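Local coordinates for 2-methyl-aconitate isomerase (Shewanella oneidensis, PDB 5K87), which catalyses the cis-trans isomerization of 2-methyl-aconitate in the 2-methylcitrate cycle of propionate breakdown, by base-catalysed proton abstraction coupled to rotation about the C2-C3 bond, at residues A[79-84]-A[123-128]; A[87-92]-A[139-144]; A[318-323]-A[357-362]. The protein carries 1 engineered substitution. All blocks are in the same frame, centred on the assembly; numbering follows the deposited sequence. Where two conformers were deposited one is given.

Contact 1. Residues A[79-84]-A[123-128]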
loop_
_atom_site.group_PDB
_atom_site.type_symbol
_atom_site.label_atom_id
_atom_site.label_comp_id
_atom_site.label_asym_id
_atom_site.label_seq_id
_atom_site.Cartn_x
_atom_site.Cartn_y
_atom_site.Cartn_z
ATOM N N LEU A 79 4.148 14.801 16.802
ATOM C CA LEU A 79 3.409 15.838 17.508
ATOM C C LEU A 79 3.956 16.028 18.910
ATOM O O LEU A 79 4.415 15.068 19.538
ATOM C CB LEU A 79 1.929 15.463 17.591
ATOM C CG LEU A 79 1.269 15.201 16.231
ATOM C CD1 LEU A 79 -0.212 14.890 16.345
ATOM C CD2 LEU A 79 1.469 16.379 15.296
ATOM N N SER A 80 3.876 17.257 19.409
ATOM C CA SER A 80 4.366 17.592 20.738
ATOM C C SER A 80 3.578 18.776 21.275
ATOM O O SER A 80 2.881 19.465 20.527
ATOM C CB SER A 80 5.838 17.967 20.660
ATOM O OG SER A 80 6.037 19.005 19.718
ATOM N N HIS A 81 3.693 19.012 22.579
ATOM C CA HIS A 81 3.157 20.230 23.191
ATOM C C HIS A 81 3.782 21.445 22.546
ATOM O O HIS A 81 4.979 21.465 22.263
ATOM C CB HIS A 81 3.504 20.291 24.679
ATOM C CG HIS A 81 2.849 19.235 25.505
ATOM N ND1 HIS A 81 1.505 19.260 25.823
ATOM C CD2 HIS A 81 3.353 18.131 26.104
ATOM C CE1 HIS A 81 1.212 18.212 26.566
ATOM N NE2 HIS A 81 2.316 17.510 26.756
ATOM N N SER A 82 2.978 22.478 22.335
ATOM C CA SER A 82 3.491 23.704 21.740
ATOM C C SER A 82 3.999 24.692 22.780
ATOM O O SER A 82 3.451 24.790 23.879
ATOM C CB SER A 82 2.417 24.380 20.899
ATOM O OG SER A 82 2.975 25.466 20.182
ATOM N N SER A 83 5.037 25.430 22.413
ATOM C CA SER A 83 5.495 26.577 23.200
ATOM C C SER A 83 5.139 27.898 22.523
ATOM O O SER A 83 5.601 28.965 22.938
ATOM C CB SER A 83 7.007 26.514 23.425
ATOM O OG SER A 83 7.350 25.441 24.283
ATOM N N LYS A 84 4.331 27.828 21.475
ATOM C CA LYS A 84 3.909 29.025 20.761
ATOM C C LYS A 84 2.665 29.599 21.416
ATOM O O LYS A 84 1.751 28.863 21.783
ATOM C CB LYS A 84 3.608 28.696 19.296
ATOM C CG LYS A 84 4.809 28.218 18.489
ATOM C CD LYS A 84 5.694 29.380 18.069
ATOM C CE LYS A 84 4.931 30.365 17.196
ATOM N NZ LYS A 84 5.804 31.479 16.721
ATOM N N ASN A 123 -4.198 11.990 22.881
ATOM C CA ASN A 123 -2.901 11.625 23.450
ATOM C C ASN A 123 -2.309 12.654 24.392
ATOM O O ASN A 123 -1.099 12.713 24.580
ATOM C CB ASN A 123 -1.923 11.250 22.339
ATOM C CG ASN A 123 -2.279 9.929 21.702
ATOM O OD1 ASN A 123 -1.947 8.870 22.235
ATOM N ND2 ASN A 123 -2.997 9.974 20.588
ATOM N N GLY A 124 -3.176 13.459 24.992
ATOM C CA GLY A 124 -2.751 14.312 26.088
ATOM C C GLY A 124 -1.944 15.534 25.696
ATOM O O GLY A 124 -1.206 16.076 26.520
ATOM N N LEU A 125 -2.078 15.990 24.453
ATOM C CA LEU A 125 -1.296 17.132 23.992
ATOM C C LEU A 125 -2.089 18.431 24.033
ATOM O O LEU A 125 -1.557 19.489 23.724
ATOM C CB LEU A 125 -0.739 16.878 22.586
ATOM C CG LEU A 125 0.186 15.669 22.494
ATOM C CD1 LEU A 125 0.702 15.515 21.068
ATOM C CD2 LEU A 125 1.339 15.815 23.471
ATOM N N ILE A 126 -3.358 18.345 24.425
ATOM C CA ILE A 126 -4.230 19.514 24.473
ATOM C C ILE A 126 -4.663 19.806 25.908
ATOM O O ILE A 126 -5.171 18.910 26.582
ATOM C CB ILE A 126 -5.511 19.308 23.625
ATOM C CG1 ILE A 126 -5.169 18.824 22.209
ATOM C CG2 ILE A 126 -6.350 20.588 23.609
ATOM C CD1 ILE A 126 -4.419 19.827 21.371
ATOM N N ASP A 127 -4.463 21.048 26.351
ATOM C CA ASP A 127 -4.918 21.529 27.663
ATOM C C ASP A 127 -6.334 21.034 27.912
ATOM O O ASP A 127 -7.241 21.337 27.143
ATOM C CB ASP A 127 -4.891 23.063 27.673
ATOM C CG ASP A 127 -5.234 23.668 29.031
ATOM O OD1 ASP A 127 -5.705 22.948 29.934
ATOM O OD2 ASP A 127 -5.040 24.894 29.186
ATOM N N ALA A 128 -6.518 20.270 28.984
ATOM C CA ALA A 128 -7.821 19.689 29.309
ATOM C C ALA A 128 -8.938 20.723 29.394
ATOM O O ALA A 128 -10.090 20.418 29.093
ATOM C CB ALA A 128 -7.740 18.888 30.608
#

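Contact 2. Residues A[87-92]-A[139-144]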
loop_
_atom_site.group_PDB
_atom_site.type_symbol
_atom_site.label_atom_id
_atom_site.label_comp_id
_atom_site.label_asym_id
_atom_site.label_seq_id
_atom_site.Cartn_x
_atom_site.Cartn_y
_atom_site.Cartn_z
ATOM N N HIS A 87 -1.272 28.459 20.627
ATOM C CA HIS A 87 -1.306 27.171 19.938
ATOM C C HIS A 87 -1.296 26.047 20.944
ATOM O O HIS A 87 -0.781 26.198 22.055
ATOM C CB HIS A 87 -0.139 27.024 18.965
ATOM C CG HIS A 87 -0.194 27.986 17.822
ATOM N ND1 HIS A 87 0.121 29.321 17.963
ATOM C CD2 HIS A 87 -0.548 27.819 16.526
ATOM C CE1 HIS A 87 -0.031 29.933 16.800
ATOM N NE2 HIS A 87 -0.436 29.043 15.911
ATOM N N ASP A 88 -1.878 24.921 20.555
ATOM C CA ASP A 88 -1.963 23.766 21.437
ATOM C C ASP A 88 -0.907 22.700 21.164
ATOM O O ASP A 88 -0.354 22.095 22.088
ATOM C CB ASP A 88 -3.342 23.139 21.314
ATOM C CG ASP A 88 -4.440 24.102 21.668
ATOM O OD1 ASP A 88 -4.469 24.541 22.837
ATOM O OD2 ASP A 88 -5.277 24.436 20.802
ATOM N N VAL A 89 -0.622 22.457 19.897
ATOM C CA VAL A 89 0.205 21.320 19.545
ATOM C C VAL A 89 1.120 21.716 18.395
ATOM O O VAL A 89 0.708 22.471 17.509
ATOM C CB VAL A 89 -0.683 20.090 19.174
ATOM C CG1 VAL A 89 -1.588 20.400 17.991
ATOM C CG2 VAL A 89 0.164 18.842 18.912
ATOM N N ASP A 90 2.361 21.241 18.423
ATOM C CA ASP A 90 3.296 21.409 17.313
ATOM C C ASP A 90 3.269 20.171 16.419
ATOM O O ASP A 90 3.302 19.030 16.908
ATOM C CB ASP A 90 4.724 21.594 17.811
ATOM C CG ASP A 90 4.981 22.958 18.409
ATOM O OD1 ASP A 90 4.087 23.825 18.386
ATOM O OD2 ASP A 90 6.116 23.160 18.891
ATOM N N TYR A 91 3.272 20.409 15.114
ATOM C CA TYR A 91 3.082 19.363 14.113
ATOM C C TYR A 91 4.244 19.374 13.119
ATOM O O TYR A 91 4.456 20.367 12.418
ATOM C CB TYR A 91 1.743 19.634 13.421
ATOM C CG TYR A 91 1.423 18.941 12.107
ATOM C CD1 TYR A 91 1.979 17.712 11.754
ATOM C CD2 TYR A 91 0.534 19.531 11.216
ATOM C CE1 TYR A 91 1.651 17.099 10.549
ATOM C CE2 TYR A 91 0.198 18.921 10.016
ATOM C CZ TYR A 91 0.767 17.711 9.691
ATOM O OH TYR A 91 0.451 17.097 8.501
ATOM N N LEU A 92 4.988 18.266 13.076
ATOM C CA LEU A 92 5.988 18.037 12.036
ATOM C C LEU A 92 5.541 16.910 11.121
ATOM O O LEU A 92 5.148 15.830 11.585
ATOM C CB LEU A 92 7.349 17.680 12.627
ATOM C CG LEU A 92 8.168 18.829 13.206
ATOM C CD1 LEU A 92 9.385 18.278 13.943
ATOM C CD2 LEU A 92 8.597 19.786 12.102
ATOM N N VAL A 139 -8.744 22.762 17.894
ATOM C CA VAL A 139 -7.324 22.511 18.103
ATOM C C VAL A 139 -6.517 23.496 17.280
ATOM O O VAL A 139 -6.657 23.554 16.049
ATOM C CB VAL A 139 -6.940 21.070 17.709
ATOM C CG1 VAL A 139 -5.469 20.829 17.975
ATOM C CG2 VAL A 139 -7.782 20.071 18.481
ATOM N N ARG A 140 -5.672 24.266 17.957
ATOM C CA ARG A 140 -4.835 25.260 17.303
ATOM C C ARG A 140 -3.466 24.643 17.047
ATOM O O ARG A 140 -2.686 24.407 17.972
ATOM C CB ARG A 140 -4.730 26.515 18.174
ATOM C CG ARG A 140 -6.101 27.128 18.522
ATOM C CD ARG A 140 -6.024 28.089 19.710
ATOM N NE ARG A 140 -5.558 27.404 20.910
ATOM C CZ ARG A 140 -5.197 28.015 22.034
ATOM N NH1 ARG A 140 -5.244 29.339 22.121
ATOM N NH2 ARG A 140 -4.775 27.300 23.067
ATOM N N ILE A 141 -3.202 24.333 15.783
ATOM C CA ILE A 141 -2.004 23.590 15.414
ATOM C C ILE A 141 -0.929 24.536 14.911
ATOM O O ILE A 141 -1.186 25.362 14.035
ATOM C CB ILE A 141 -2.318 22.564 14.304
ATOM C CG1 ILE A 141 -3.400 21.580 14.762
ATOM C CG2 ILE A 141 -1.065 21.816 13.914
ATOM C CD1 ILE A 141 -4.068 20.834 13.631
ATOM N N TRP A 142 0.270 24.421 15.462
ATOM C CA TRP A 142 1.433 25.099 14.911
ATOM C C TRP A 142 2.101 24.138 13.942
ATOM O O TRP A 142 2.651 23.106 14.340
ATOM C CB TRP A 142 2.402 25.512 16.016
ATOM C CG TRP A 142 3.655 26.159 15.501
ATOM C CD1 TRP A 142 4.932 25.676 15.603
ATOM C CD2 TRP A 142 3.751 27.410 14.808
ATOM N NE1 TRP A 142 5.814 26.555 15.017
ATOM C CE2 TRP A 142 5.117 27.618 14.519
ATOM C CE3 TRP A 142 2.816 28.368 14.404
ATOM C CZ2 TRP A 142 5.567 28.759 13.848
ATOM C CZ3 TRP A 142 3.270 29.498 13.726
ATOM C CH2 TRP A 142 4.633 29.679 13.463
ATOM N N GLN A 143 2.004 24.467 12.662
ATOM C CA GLN A 143 2.628 23.682 11.611
ATOM C C GLN A 143 4.099 24.066 11.608
ATOM O O GLN A 143 4.464 25.145 11.140
ATOM C CB GLN A 143 1.958 23.957 10.263
ATOM C CG GLN A 143 1.870 22.720 9.374
ATOM C CD GLN A 143 3.225 22.082 9.170
ATOM O OE1 GLN A 143 4.227 22.773 8.998
ATOM N NE2 GLN A 143 3.275 20.756 9.222
ATOM N N ALA A 144 4.933 23.197 12.163
ATOM C CA ALA A 144 6.321 23.531 12.411
ATOM C C ALA A 144 7.238 23.360 11.207
ATOM O O ALA A 144 8.362 23.866 11.225
ATOM C CB ALA A 144 6.845 22.739 13.608
#

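Contact 3. Residues A[318-323]-A[357-362]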
loop_
_atom_site.group_PDB
_atom_site.type_symbol
_atom_site.label_atom_id
_atom_site.label_comp_id
_atom_site.label_asym_id
_atom_site.label_seq_id
_atom_site.Cartn_x
_atom_site.Cartn_y
_atom_site.Cartn_z
ATOM N N LEU A 318 1.136 11.368 -10.786
ATOM C CA LEU A 318 -0.178 11.974 -10.638
ATOM C C LEU A 318 -0.822 11.470 -9.348
ATOM O O LEU A 318 -0.917 10.262 -9.119
ATOM C CB LEU A 318 -1.073 11.642 -11.836
ATOM C CG LEU A 318 -2.371 12.447 -11.841
ATOM C CD1 LEU A 318 -2.087 13.874 -12.295
ATOM C CD2 LEU A 318 -3.430 11.801 -12.725
ATOM N N HIS A 319 -1.259 12.406 -8.519
ATOM C CA HIS A 319 -1.875 12.103 -7.241
ATOM C C HIS A 319 -3.275 11.532 -7.437
ATOM O O HIS A 319 -4.019 11.956 -8.320
ATOM C CB HIS A 319 -1.914 13.377 -6.398
ATOM C CG HIS A 319 -2.269 13.157 -4.967
ATOM N ND1 HIS A 319 -3.580 13.068 -4.532
ATOM C CD2 HIS A 319 -1.502 13.042 -3.859
ATOM C CE1 HIS A 319 -3.595 12.894 -3.230
ATOM N NE2 HIS A 319 -2.342 12.867 -2.791
ATOM N N HIS A 320 -3.642 10.576 -6.585
ATOM C CA HIS A 320 -4.894 9.845 -6.748
ATOM C C HIS A 320 -6.125 10.699 -6.464
ATOM O O HIS A 320 -7.232 10.372 -6.900
ATOM C CB HIS A 320 -4.894 8.590 -5.868
ATOM C CG HIS A 320 -5.065 8.865 -4.406
ATOM N ND1 HIS A 320 -6.209 8.521 -3.720
ATOM C CD2 HIS A 320 -4.240 9.442 -3.496
ATOM C CE1 HIS A 320 -6.080 8.867 -2.452
ATOM N NE2 HIS A 320 -4.899 9.433 -2.288
ATOM N N ALA A 321 -5.943 11.788 -5.726
ATOM C CA ALA A 321 -7.057 12.661 -5.367
ATOM C C ALA A 321 -6.527 14.092 -5.409
ATOM O O ALA A 321 -6.177 14.577 -6.480
ATOM C CB ALA A 321 -7.623 12.279 -4.004
ATOM N N MET A 322 -6.434 14.766 -4.269
ATOM C CA MET A 322 -5.692 16.025 -4.219
ATOM C C MET A 322 -4.999 16.181 -2.869
ATOM O O MET A 322 -5.590 15.904 -1.812
ATOM C CB MET A 322 -6.589 17.241 -4.507
ATOM C CG MET A 322 -5.824 18.556 -4.642
ATOM S SD MET A 322 -4.533 18.528 -5.909
ATOM C CE MET A 322 -5.518 18.150 -7.354
ATOM N N MET A 323 -3.739 16.602 -2.898
ATOM C CA MET A 323 -3.039 16.933 -1.664
ATOM C C MET A 323 -3.775 18.082 -0.970
ATOM O O MET A 323 -4.244 19.025 -1.624
ATOM C CB MET A 323 -1.594 17.339 -1.959
ATOM C CG MET A 323 -0.766 16.273 -2.653
ATOM S SD MET A 323 -0.833 16.369 -4.460
ATOM C CE MET A 323 0.227 17.772 -4.785
ATOM N N HIS A 357 -10.993 16.466 -9.142
ATOM C CA HIS A 357 -9.722 15.752 -9.153
ATOM C C HIS A 357 -9.997 14.288 -9.558
ATOM O O HIS A 357 -11.144 13.928 -9.825
ATOM C CB HIS A 357 -9.035 15.884 -7.783
ATOM C CG HIS A 357 -9.858 15.414 -6.628
ATOM N ND1 HIS A 357 -10.090 14.078 -6.362
ATOM C CD2 HIS A 357 -10.480 16.110 -5.646
ATOM C CE1 HIS A 357 -10.825 13.979 -5.268
ATOM N NE2 HIS A 357 -11.075 15.193 -4.813
ATOM N N PRO A 358 -8.961 13.435 -9.655
ATOM C CA PRO A 358 -9.253 12.093 -10.180
ATOM C C PRO A 358 -10.267 11.277 -9.386
ATOM O O PRO A 358 -10.943 10.444 -9.983
ATOM C CB PRO A 358 -7.876 11.426 -10.183
ATOM C CG PRO A 358 -6.955 12.558 -10.460
ATOM C CD PRO A 358 -7.509 13.679 -9.612
ATOM N N SER A 359 -10.393 11.518 -8.087
ATOM C CA SER A 359 -11.301 10.723 -7.260
ATOM C C SER A 359 -12.681 11.347 -7.047
ATOM O O SER A 359 -13.508 10.762 -6.347
ATOM C CB SER A 359 -10.666 10.430 -5.893
ATOM O OG SER A 359 -9.604 9.499 -6.013
ATOM N N GLY A 360 -12.931 12.514 -7.638
ATOM C CA GLY A 360 -14.188 13.210 -7.414
ATOM C C GLY A 360 -13.961 14.687 -7.196
ATOM O O GLY A 360 -13.174 15.309 -7.911
ATOM N N THR A 361 -14.638 15.265 -6.214
ATOM C CA THR A 361 -14.574 16.713 -6.053
ATOM C C THR A 361 -14.141 17.111 -4.648
ATOM O O THR A 361 -14.200 16.308 -3.718
ATOM C CB THR A 361 -15.916 17.396 -6.390
ATOM O OG1 THR A 361 -16.850 17.160 -5.333
ATOM C CG2 THR A 361 -16.485 16.861 -7.691
ATOM N N LEU A 362 -13.692 18.354 -4.512
ATOM C CA LEU A 362 -13.280 18.901 -3.226
ATOM C C LEU A 362 -13.604 20.386 -3.239
ATOM O O LEU A 362 -13.227 21.099 -4.171
ATOM C CB LEU A 362 -11.775 18.674 -3.015
ATOM C CG LEU A 362 -11.143 18.861 -1.632
ATOM C CD1 LEU A 362 -9.800 18.139 -1.597
ATOM C CD2 LEU A 362 -10.963 20.321 -1.250
HETATM O O HOH W 1 -8.429 7.351 -4.727
#

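Contact 1. Residues A[79-84]-A[123-128]
Leu125 reaches from the loop 123-128 to the end of strand 75-81, where it fits between Leu79 and His81. With CG anti to its own carbonyl carbon (chi1 -61°), CB and CG meet nothing in 79-84 closely, and the two methyl groups do the touching. CD1 rests on Leu79 CB at 3.7 Å and comes to 4.0 Å from Ser80 N. CD2 takes the other partner. It sits over the middle of the imidazole face of His81, 3.9 Å from the ring centroid, in a CH-pi contact only 12° off the ring normal. The loop backbone also meets the histidine. Gly124 O approaches His81 CE1 obliquely at 3.2 Å, and Leu125 O is 3.7 Å from His81 ND1. No hydrogen bond joins the two segments; they meet by packing. Just beyond, Ser82 OG accepts from Lys84 N at 3.0 Å, an ST turn. Leu79 is buried against Val116 and Phe119 of helix 113-122 and against Val89 and Tyr91 of strand 89-96. Leu125 also touches Val89, so the loop that leaves the helix closes over the edge of this apolar layer.

Contact 2. Residues A[87-92]-A[139-144]
Asp88, just before strand 89-96, is tied to Arg140 within strand 135-143, which runs parallel to it, by a two-pronged salt bridge. Arg140 NH2 gives a nearly straight bond to Asp88 OD1 at 2.8 Å, and Arg140 NE binds Asp88 OD2 at 3.0 Å. Both oxygens lie in the guanidinium plane, but they are met from above the carboxylate, whose plane is turned 47° from it. Asp88 OD2 also takes Arg140 N at 2.9 Å on its anti lone pair, so three bonds hold the carboxylate in place. Asp88 N returns a bond to Arg140 O. From there a regular parallel ladder runs through Val89 O, Trp142 N, Trp142 O, Tyr91 N, Tyr91 O and Ala144 N. The tightly packed face carries Val89, Tyr91, Val139 and Ile141. Ile141 CG2 presses on Tyr91 CB at 3.6 Å, and Gln143 NE2 stands over the tyrosine ring, offset toward its rim. Gln143 NE2 has its hydrogen bond with Asn145.

The other face is looser and partly open to solvent. A chi2 of -115° brings the CE3 edge of the Trp142 indole to the face of His87 in a T-shaped pair, planes at 79°. Trp142 CE3 is 3.6 Å from His87 NE2, which bonds Thr149. In one of its two conformers, Asp90 OD1 touches Trp142 CB at 3.4 Å and is bound by Ser82. The buried face packs on helix 113-122, and Tyr91 OH bonds the backbone O of Cys109, itself the inferred proton donor/acceptor. A sheet curled round a central helix is characteristic of diaminopimelate epimerase-like domains.

Contact 3. Residues A[318-323]-A[357-362]
His320 and Ser359 join the substrate-binding loop before helix 324-334 to a tight beta hairpin. The loop holds His319, a substrate-binding residue, and Met323, at the helix N-cap, in a position assigned by inference to the active site. The hairpin turns through a type I turn from His357 to Gly360.

One hydrogen bond crosses the contact: Ser359 OG gives to His320 O at 2.7 Å, from 37° above the carbonyl plane. Ser359 OG also accepts from a water at 2.8 Å and bonds Ser296 OG. That water lies in the plane of the His320 ring and bonds its ND1. Pro358 packs its ring against backbone oxygens, with CB 3.5 Å from His320 O and CD 3.5 Å from Ala321 O. His357 CG stands between its backbone N and carbonyl carbon (chi1 56°), which lays the imidazole along Ala321. One ring face has Gly360 O over its centre, and Met322 N lies over the opposite face. Ala321 CB meets His357 CE1 at 3.8 Å. Within the loop, Ala321 N bonds His319 ND1 at 2.9 Å, which helps fix the rotation of that ring and turns NE2 to the ligand.

His319 NE2 and His320 N both hydrogen-bond bound malonate, probably taken from the crystallisation liquor. Met322 O takes Asn111 ND2, and Lys61 and Tyr59 of the second subunit pack on His320 and Ser359. Such a loop at a helix start is consistent with the cleft between two domains seen in diaminopimelate epimerase relatives.

Contacts 1 and 2 are neighbours, their centres 8 Å apart. Their segments alternate along the chain, and strands 75-81 and 89-96 lie side by side in the sheet. Ser80 O with Asp90 N, and Ser82 OG with Asp90 OD1, probably bond the two contacts. Helix 113-122 packs against both. Contact 3 comes later in the chain and lies on the opposite side of its centre. Its centre is 26 Å from that of contact 2 and 32 Å from that of contact 1, and it touches neither. Contact 2 borders Cys109 and contact 3 holds the substrate-binding His319, consistent with an active site between two halves.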